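Local coordinates for protein EscN (Escherichia coli O127:H6, PDB 2OBM) that belongs to the ATP synthase alpha/beta family and combines a P-loop nucleotide-binding domain with a helical C-terminal region of the type III secretion EscN type, at residues E253-A258 against F324-T329; G64-G69 against E283-I288. The protein carries 1 engineered substitution. All blocks are in the same frame, centred on the assembly; numbering follows the deposited sequence.

Contact 1: residues E253-A258 against F324-T329; sequences ENHFPA and FIQQST. With ADP (adenosine-5'-diphosphate), chain C.
Phe256 and Gln327 are joined by a backbone hydrogen bond: Gln327 N donates to Phe256 O over 2.8 Å, with 163° at the hydrogen. The same oxygen receives a CA-H...O contact from Gln326 CA at 3.2 Å, so two neighbouring residues of 324-329 converge on it. A water extends the polar seam, donating to Pro257 O (2.7 Å) and to Ile325 O (2.9 Å).

Contacts to the imidazole come from two directions. Gln326 CG sits squarely over one face of the His255 ring, 3.7 Å from its centroid and 1° off the normal, a CH-pi contact; Ile325 CD1 meets the ring edge, 3.5 Å from His255 CE1. With its CG anti to the backbone N (chi1 172°), His255 extends to lie under the glutamine chain.

Segment 253-258 follows helix 248-252, while 324-329 holds the end of helix 310-325 and the loop after it; both meet the adenine of ADP where the P-loop nucleotide-binding domain joins the C-terminal helical region. Asn254 closes the first helix in a Schellman motif, and a cis peptide precedes Pro257.

The ligand meets each segment differently. Adenine C8 lies over the centre of one face of the Phe256 ring, whereas ADP N6 donates to Gln327 O at 3.0 Å. The side-chain amide of Gln327 is held by Gly58 O and Arg60 N.

Contact 2: residues G64-G69 against E283-I288; sequences GLLTCG and ECKKLI
Leu65 and Lys285 make the polar bond of this contact, in which helix 60-65 of the P-loop nucleotide-binding domain meets helix 275-289 of the C-terminal helical region. Lys285 NZ donates to Leu65 O at 2.8 Å and comes from nearly straight ahead of the carbonyl, the C=O...N angle being 163°. Because Leu65 is the last helical residue and Leu66 leaves helical phi/psi, the ammonium group lies at a helix C-terminus, where the helix dipole would probably favour a positive charge.

The lysine starts out well placed, its CB pointing toward the other segment. The chain is otherwise extended, with a bend at chi3 (-145°), and its last two atoms lie beside Leu65. The last carbon of the chain, Lys285 CE, is 3.1 Å from Leu65 O and 4.0 Å from Leu65 CB. The terminal methylene thus packs against the residue whose carbonyl the ammonium group binds.

Leu65 supplies the apolar half. Its CG stands anti to the carbonyl carbon (chi1 -54°), and the two methyls divide the facing helix between them. CD2 reaches Cys284, 3.8 Å from CB and 4.1 Å from SG, while CD1 reaches Ile288. Cys284 and Ile288 are one helical turn apart, linked by the Ile288 N to Cys284 O backbone bond of 2.9 Å, so the leucine spans that turn. Leu342 of helix 335-345 touches both Leu65 and Cys284, adding a third helix to the packing.

On the other branch, Leu65 CD1 and Ile288 CD1 meet methyl to methyl at 4.2 Å.

The centres of contact 1 and contact 2 are about 15 Å apart, and helix 310-325 bridges the gap. Ile325, which belongs to contact 1, packs on both segments of contact 2: its CD1 is 4.0 Å from Ile288 CD1, and its CG2 is 4.0 Å from Leu65 CD1. Beside it, Phe324 CZ comes within 4.2 Å of Gly64 CA. Arg60, at the start of helix 60-65, adds polar links by bonding to Phe324 O and Gln326 O. ADP lies on the contact 1 side, where its adenine is held, while Ser85 N and Thr86 N bind it from the probable Walker A region; contact 2 joins the same two parts of the chain farther from the nucleotide.

Contact 1: residues E253-A258 against F324-T329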
ATOM      1  N   GLU A 253      11.369   1.093  18.056  1.00 34.25           N
ATOM      2  CA  GLU A 253      12.443   2.083  18.080  0.50 33.45           C
ATOM      3  C   GLU A 253      11.888   3.464  17.755  1.00 32.97           C
ATOM      4  O   GLU A 253      12.636   4.423  17.654  1.00 33.78           O
ATOM      5  CB  GLU A 253      13.538   1.739  17.056  0.50 33.37           C
ATOM      6  CG  GLU A 253      14.377   0.495  17.348  0.50 33.52           C
ATOM      7  CD  GLU A 253      15.373   0.186  16.232  0.50 33.51           C
ATOM      8  OE1 GLU A 253      16.109   1.101  15.809  0.50 33.55           O
ATOM      9  OE2 GLU A 253      15.431  -0.977  15.774  0.50 33.84           O
ATOM     10  N   ASN A 254      10.578   3.565  17.570  1.00 32.89           N
ATOM     11  CA  ASN A 254       9.990   4.828  17.111  1.00 31.93           C
ATOM     12  C   ASN A 254      10.578   5.249  15.762  1.00 30.86           C
ATOM     13  O   ASN A 254      10.619   6.434  15.394  1.00 30.30           O
ATOM     14  CB  ASN A 254      10.161   5.924  18.171  1.00 32.83           C
ATOM     15  CG  ASN A 254       9.186   5.770  19.296  1.00 32.97           C
ATOM     16  OD1 ASN A 254       8.010   5.516  19.064  1.00 33.10           O
ATOM     17  ND2 ASN A 254       9.666   5.891  20.527  1.00 33.75           N
ATOM     18  N   HIS A 255      11.039   4.245  15.033  1.00 28.90           N
ATOM     19  CA  HIS A 255      11.518   4.418  13.680  1.00 27.47           C
ATOM     20  C   HIS A 255      10.327   4.292  12.715  1.00 27.24           C
ATOM     21  O   HIS A 255       9.800   3.201  12.486  1.00 26.86           O
ATOM     22  CB  HIS A 255      12.614   3.381  13.434  1.00 26.43           C
ATOM     23  CG  HIS A 255      13.089   3.302  12.024  1.00 26.42           C
ATOM     24  ND1 HIS A 255      14.423   3.183  11.700  1.00 26.28           N
ATOM     25  CD2 HIS A 255      12.411   3.260  10.851  1.00 26.52           C
ATOM     26  CE1 HIS A 255      14.549   3.089  10.389  1.00 26.63           C
ATOM     27  NE2 HIS A 255      13.343   3.142   9.849  1.00 26.64           N
ATOM     28  N   PHE A 256       9.892   5.430  12.172  1.00 26.92           N
ATOM     29  CA  PHE A 256       8.731   5.486  11.289  1.00 26.68           C
ATOM     30  C   PHE A 256       9.031   6.243  10.004  1.00 25.77           C
ATOM     31  O   PHE A 256       9.716   7.253  10.041  1.00 24.71           O
ATOM     32  CB  PHE A 256       7.530   6.140  11.993  1.00 26.61           C
ATOM     33  CG  PHE A 256       6.970   5.316  13.126  1.00 27.22           C
ATOM     34  CD1 PHE A 256       6.405   4.061  12.876  1.00 27.02           C
ATOM     35  CD2 PHE A 256       7.022   5.783  14.434  1.00 26.93           C
ATOM     36  CE1 PHE A 256       5.905   3.289  13.901  1.00 26.72           C
ATOM     37  CE2 PHE A 256       6.520   5.014  15.478  1.00 27.21           C
ATOM     38  CZ  PHE A 256       5.960   3.769  15.216  1.00 27.41           C
ATOM     39  N   PRO A 257       8.513   5.749   8.857  1.00 25.28           N
ATOM     40  CA  PRO A 257       7.769   4.492   8.716  1.00 24.47           C
ATOM     41  C   PRO A 257       8.625   3.289   9.084  1.00 23.80           C
ATOM     42  O   PRO A 257       9.819   3.276   8.806  1.00 23.67           O
ATOM     43  CB  PRO A 257       7.447   4.433   7.217  1.00 24.58           C
ATOM     44  CG  PRO A 257       7.602   5.816   6.725  1.00 24.79           C
ATOM     45  CD  PRO A 257       8.622   6.476   7.577  1.00 24.78           C
ATOM     46  N   ALA A 258       8.001   2.273   9.668  1.00 23.06           N
ATOM     47  CA  ALA A 258       8.709   1.135  10.233  1.00 22.66           C
ATOM     48  C   ALA A 258       9.087   0.093   9.188  1.00 22.88           C
ATOM     49  O   ALA A 258       8.983  -1.104   9.441  1.00 22.52           O
ATOM     50  CB  ALA A 258       7.857   0.498  11.337  1.00 23.36           C
ATOM     51  N   PHE A 324      16.941  10.154   6.330  1.00 29.86           N
ATOM     52  CA  PHE A 324      16.384   9.876   5.010  1.00 28.32           C
ATOM     53  C   PHE A 324      15.239   8.842   5.087  1.00 27.22           C
ATOM     54  O   PHE A 324      14.130   9.131   4.670  1.00 27.03           O
ATOM     55  CB  PHE A 324      17.493   9.433   4.050  1.00 27.46           C
ATOM     56  CG  PHE A 324      17.003   9.020   2.668  1.00 27.79           C
ATOM     57  CD1 PHE A 324      16.630   9.973   1.730  1.00 26.96           C
ATOM     58  CD2 PHE A 324      16.963   7.680   2.297  1.00 27.76           C
ATOM     59  CE1 PHE A 324      16.205   9.605   0.475  1.00 26.04           C
ATOM     60  CE2 PHE A 324      16.524   7.305   1.026  1.00 27.17           C
ATOM     61  CZ  PHE A 324      16.161   8.269   0.117  1.00 26.82           C
ATOM     62  N   ILE A 325      15.491   7.662   5.647  1.00 26.74           N
ATOM     63  CA  ILE A 325      14.451   6.619   5.691  1.00 27.46           C
ATOM     64  C   ILE A 325      13.318   6.884   6.678  1.00 27.57           C
ATOM     65  O   ILE A 325      12.164   6.588   6.375  1.00 26.78           O
ATOM     66  CB  ILE A 325      15.003   5.204   5.933  1.00 27.53           C
ATOM     67  CG1 ILE A 325      15.776   5.135   7.258  1.00 27.56           C
ATOM     68  CG2 ILE A 325      15.793   4.735   4.716  1.00 27.99           C
ATOM     69  CD1 ILE A 325      16.444   3.766   7.528  1.00 28.14           C
ATOM     70  N   GLN A 326      13.644   7.438   7.847  1.00 27.93           N
ATOM     71  CA  GLN A 326      12.619   7.916   8.767  1.00 29.20           C
ATOM     72  C   GLN A 326      11.991   9.209   8.218  1.00 29.80           C
ATOM     73  O   GLN A 326      12.668  10.019   7.581  1.00 29.82           O
ATOM     74  CB  GLN A 326      13.182   8.099  10.177  1.00 29.55           C
ATOM     75  CG  GLN A 326      13.878   6.860  10.721  1.00 29.69           C
ATOM     76  CD  GLN A 326      14.379   7.030  12.152  1.00 30.23           C
ATOM     77  OE1 GLN A 326      15.351   6.389  12.565  1.00 30.33           O
ATOM     78  NE2 GLN A 326      13.715   7.884  12.914  1.00 31.26           N
ATOM     79  N   GLN A 327      10.691   9.387   8.435  1.00 30.15           N
ATOM     80  CA  GLN A 327       9.976  10.496   7.821  1.00 30.81           C
ATOM     81  C   GLN A 327       8.663  10.749   8.550  1.00 32.63           C
ATOM     82  O   GLN A 327       7.806   9.869   8.623  1.00 33.65           O
ATOM     83  CB  GLN A 327       9.718  10.185   6.347  1.00 29.94           C
ATOM     84  CG  GLN A 327       8.989  11.252   5.571  1.00 29.64           C
ATOM     85  CD  GLN A 327       8.988  10.979   4.071  1.00 29.43           C
ATOM     86  OE1 GLN A 327       9.565   9.998   3.606  1.00 29.53           O
ATOM     87  NE2 GLN A 327       8.320  11.836   3.315  1.00 29.06           N
ATOM     88  N   SER A 328       8.497  11.948   9.097  1.00 34.22           N
ATOM     89  CA  SER A 328       7.277  12.248   9.832  1.00 35.91           C
ATOM     90  C   SER A 328       6.097  12.568   8.918  1.00 36.26           C
ATOM     91  O   SER A 328       6.264  12.862   7.743  1.00 35.50           O
ATOM     92  CB  SER A 328       7.503  13.343  10.889  1.00 36.92           C
ATOM     93  OG  SER A 328       8.113  14.493  10.340  1.00 37.54           O
ATOM     94  N   THR A 329       4.904  12.495   9.493  1.00 38.72           N
ATOM     95  CA  THR A 329       3.639  12.546   8.761  1.00 41.44           C
ATOM     96  C   THR A 329       3.452  13.797   7.899  1.00 43.39           C
ATOM     97  O   THR A 329       2.787  13.747   6.870  1.00 44.20           O
ATOM     98  CB  THR A 329       2.441  12.402   9.734  1.00 41.68           C
ATOM     99  OG1 THR A 329       2.747  11.427  10.748  1.00 42.01           O
ATOM    100  CG2 THR A 329       1.195  11.969   8.990  1.00 41.85           C
TER
HETATM  101  PB  ADP C 600      -1.602   1.777  13.394  1.00 65.77           P
HETATM  102  O1B ADP C 600      -1.628   0.926  14.647  0.75 65.84           O
HETATM  103  O2B ADP C 600      -1.295   1.144  12.056  0.75 65.17           O
HETATM  104  O3B ADP C 600      -3.035   2.509  13.263  0.75 65.60           O
HETATM  105  PA  ADP C 600      -0.827   4.527  13.308  1.00 63.56           P
HETATM  106  O1A ADP C 600      -0.702   4.711  11.819  0.75 63.79           O
HETATM  107  O2A ADP C 600      -2.070   5.015  14.018  0.75 63.99           O
HETATM  108  O3A ADP C 600      -0.557   2.977  13.676  0.75 64.64           O
HETATM  109  O5' ADP C 600       0.441   5.221  14.013  0.75 63.22           O
HETATM  110  C5' ADP C 600       0.777   4.871  15.355  0.75 62.20           C
HETATM  111  C4' ADP C 600       1.204   6.119  16.115  0.75 61.47           C
HETATM  112  O4' ADP C 600       2.630   6.189  16.117  0.75 60.87           O
HETATM  113  C3' ADP C 600       0.702   7.399  15.458  0.75 61.20           C
HETATM  114  O3' ADP C 600      -0.465   7.915  16.105  0.75 61.37           O
HETATM  115  C2' ADP C 600       1.870   8.360  15.553  0.75 61.12           C
HETATM  116  O2' ADP C 600       1.823   9.166  16.739  0.75 61.31           O
HETATM  117  C1' ADP C 600       3.082   7.447  15.602  0.75 60.52           C
HETATM  118  N9  ADP C 600       3.593   7.321  14.212  1.00 60.15           N
HETATM  119  C8  ADP C 600       3.448   6.267  13.385  1.00 60.02           C
HETATM  120  N7  ADP C 600       4.041   6.509  12.189  1.00 60.03           N
HETATM  121  C5  ADP C 600       4.575   7.747  12.234  1.00 60.03           C
HETATM  122  C6  ADP C 600       5.338   8.628  11.313  1.00 60.05           C
HETATM  123  N6  ADP C 600       5.665   8.243  10.055  1.00 60.01           N
HETATM  124  N1  ADP C 600       5.701   9.844  11.772  1.00 60.19           N
HETATM  125  C2  ADP C 600       5.388  10.261  13.013  1.00 60.19           C
HETATM  126  N3  ADP C 600       4.701   9.515  13.897  1.00 60.12           N
HETATM  127  C4  ADP C 600       4.273   8.273  13.572  1.00 59.95           C
HETATM  128  O   HOH W   1      11.314   3.825   6.588  1.00 23.04           O

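Contact 2: residues G64-G69 against E283-I288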
ATOM      1  N   GLY A  64      12.894   6.207  -2.855  1.00 23.05           N
ATOM      2  CA  GLY A  64      14.356   6.086  -2.958  1.00 23.41           C
ATOM      3  C   GLY A  64      14.893   4.677  -3.172  1.00 24.01           C
ATOM      4  O   GLY A  64      15.765   4.461  -4.021  1.00 23.57           O
ATOM      5  N   LEU A  65      14.358   3.704  -2.426  1.00 24.48           N
ATOM      6  CA  LEU A  65      14.996   2.381  -2.301  1.00 23.98           C
ATOM      7  C   LEU A  65      14.194   1.199  -2.825  1.00 24.61           C
ATOM      8  O   LEU A  65      14.742   0.109  -2.979  1.00 25.51           O
ATOM      9  CB  LEU A  65      15.313   2.100  -0.830  1.00 24.19           C
ATOM     10  CG  LEU A  65      16.132   3.108  -0.022  1.00 23.93           C
ATOM     11  CD1 LEU A  65      16.322   2.631   1.405  1.00 22.46           C
ATOM     12  CD2 LEU A  65      17.477   3.368  -0.712  1.00 23.33           C
ATOM     13  N   LEU A  66      12.906   1.406  -3.076  1.00 23.85           N
ATOM     14  CA  LEU A  66      11.976   0.326  -3.380  1.00 23.88           C
ATOM     15  C   LEU A  66      10.955   0.886  -4.344  1.00 23.67           C
ATOM     16  O   LEU A  66       9.761   0.728  -4.144  1.00 24.28           O
ATOM     17  CB  LEU A  66      11.254  -0.139  -2.098  1.00 23.70           C
ATOM     18  CG  LEU A  66      12.120  -0.576  -0.910  1.00 23.86           C
ATOM     19  CD1 LEU A  66      11.366  -0.464   0.442  1.00 24.37           C
ATOM     20  CD2 LEU A  66      12.635  -1.986  -1.148  1.00 23.09           C
ATOM     21  N   THR A  67      11.447   1.562  -5.374  1.00 24.10           N
ATOM     22  CA  THR A  67      10.646   2.438  -6.234  1.00 23.84           C
ATOM     23  C   THR A  67       9.493   1.718  -6.903  1.00 24.31           C
ATOM     24  O   THR A  67       9.671   0.625  -7.444  1.00 23.71           O
ATOM     25  CB  THR A  67      11.535   3.115  -7.290  1.00 23.57           C
ATOM     26  OG1 THR A  67      12.664   3.682  -6.620  1.00 23.07           O
ATOM     27  CG2 THR A  67      10.789   4.226  -8.037  1.00 23.22           C
ATOM     28  N   CYS A  68       8.307   2.335  -6.829  1.00 24.74           N
ATOM     29  CA  CYS A  68       7.098   1.773  -7.426  1.00 24.60           C
ATOM     30  C   CYS A  68       6.966   2.150  -8.895  1.00 24.53           C
ATOM     31  O   CYS A  68       7.600   3.096  -9.368  1.00 23.88           O
ATOM     32  CB  CYS A  68       5.846   2.243  -6.675  1.00 24.68           C
ATOM     33  SG  CYS A  68       5.762   1.725  -4.954  1.00 24.63           S
ATOM     34  N   GLY A  69       6.128   1.399  -9.605  1.00 24.42           N
ATOM     35  CA  GLY A  69       5.873   1.676 -11.007  1.00 25.38           C
ATOM     36  C   GLY A  69       4.396   1.875 -11.283  1.00 25.62           C
ATOM     37  O   GLY A  69       3.549   1.249 -10.640  1.00 25.88           O
ATOM     38  N   GLU A 283      23.708   0.662  -2.439  1.00 34.37           N
ATOM     39  CA  GLU A 283      24.734   0.979  -1.462  1.00 35.48           C
ATOM     40  C   GLU A 283      24.089   1.495  -0.184  1.00 34.81           C
ATOM     41  O   GLU A 283      24.587   1.244   0.923  1.00 35.33           O
ATOM     42  CB  GLU A 283      25.787   1.973  -1.982  1.00 36.55           C
ATOM     43  CG  GLU A 283      27.026   2.024  -1.050  1.00 38.19           C
ATOM     44  CD  GLU A 283      28.006   3.143  -1.355  1.00 38.79           C
ATOM     45  OE1 GLU A 283      27.817   3.871  -2.360  1.00 40.55           O
ATOM     46  OE2 GLU A 283      28.988   3.285  -0.586  1.00 39.85           O
ATOM     47  N   CYS A 284      22.985   2.227  -0.326  1.00 32.31           N
ATOM     48  CA  CYS A 284      22.237   2.640   0.854  1.00 31.49           C
ATOM     49  C   CYS A 284      21.767   1.425   1.653  1.00 31.76           C
ATOM     50  O   CYS A 284      21.894   1.395   2.875  1.00 30.95           O
ATOM     51  CB  CYS A 284      21.044   3.514   0.492  1.00 29.84           C
ATOM     52  SG  CYS A 284      20.414   4.358   1.938  1.00 29.26           S
ATOM     53  N   LYS A 285      21.223   0.435   0.949  1.00 32.49           N
ATOM     54  CA  LYS A 285      20.739  -0.787   1.580  1.00 34.14           C
ATOM     55  C   LYS A 285      21.851  -1.531   2.329  1.00 35.55           C
ATOM     56  O   LYS A 285      21.657  -2.003   3.453  1.00 35.78           O
ATOM     57  CB  LYS A 285      20.079  -1.696   0.537  1.00 34.21           C
ATOM     58  CG  LYS A 285      18.682  -1.229   0.117  1.00 34.23           C
ATOM     59  CD  LYS A 285      18.146  -2.057  -1.022  1.00 34.76           C
ATOM     60  CE  LYS A 285      17.325  -1.192  -1.956  1.00 36.07           C
ATOM     61  NZ  LYS A 285      16.636  -1.955  -3.034  1.00 37.23           N
ATOM     62  N   LYS A 286      23.023  -1.632   1.714  1.00 37.41           N
ATOM     63  CA  LYS A 286      24.161  -2.247   2.387  1.00 38.49           C
ATOM     64  C   LYS A 286      24.551  -1.463   3.647  1.00 38.74           C
ATOM     65  O   LYS A 286      24.658  -2.039   4.716  1.00 39.24           O
ATOM     66  CB  LYS A 286      25.318  -2.448   1.405  1.00 39.33           C
ATOM     67  CG  LYS A 286      24.998  -3.557   0.400  1.00 39.82           C
ATOM     68  CD  LYS A 286      25.665  -3.367  -0.966  1.00 40.79           C
ATOM     69  CE  LYS A 286      24.952  -4.199  -2.049  1.00 40.71           C
ATOM     70  NZ  LYS A 286      25.567  -4.038  -3.407  1.00 40.72           N
ATOM     71  N   LEU A 287      24.698  -0.148   3.538  1.00 39.22           N
ATOM     72  CA  LEU A 287      25.036   0.681   4.704  1.00 40.06           C
ATOM     73  C   LEU A 287      24.006   0.604   5.845  1.00 41.01           C
ATOM     74  O   LEU A 287      24.368   0.737   7.024  1.00 41.41           O
ATOM     75  CB  LEU A 287      25.260   2.142   4.294  1.00 39.78           C
ATOM     76  CG  LEU A 287      26.351   2.460   3.261  1.00 40.23           C
ATOM     77  CD1 LEU A 287      26.153   3.853   2.673  1.00 39.59           C
ATOM     78  CD2 LEU A 287      27.743   2.341   3.869  1.00 40.44           C
ATOM     79  N   ILE A 288      22.728   0.416   5.503  1.00 41.35           N
ATOM     80  CA  ILE A 288      21.705   0.100   6.514  1.00 41.48           C
ATOM     81  C   ILE A 288      21.917  -1.283   7.171  1.00 41.91           C
ATOM     82  O   ILE A 288      21.853  -1.411   8.395  1.00 42.35           O
ATOM     83  CB  ILE A 288      20.260   0.206   5.956  1.00 41.15           C
ATOM     84  CG1 ILE A 288      19.931   1.662   5.597  1.00 41.08           C
ATOM     85  CG2 ILE A 288      19.254  -0.309   6.979  1.00 40.70           C
ATOM     86  CD1 ILE A 288      18.630   1.856   4.843  1.00 40.51           C
TER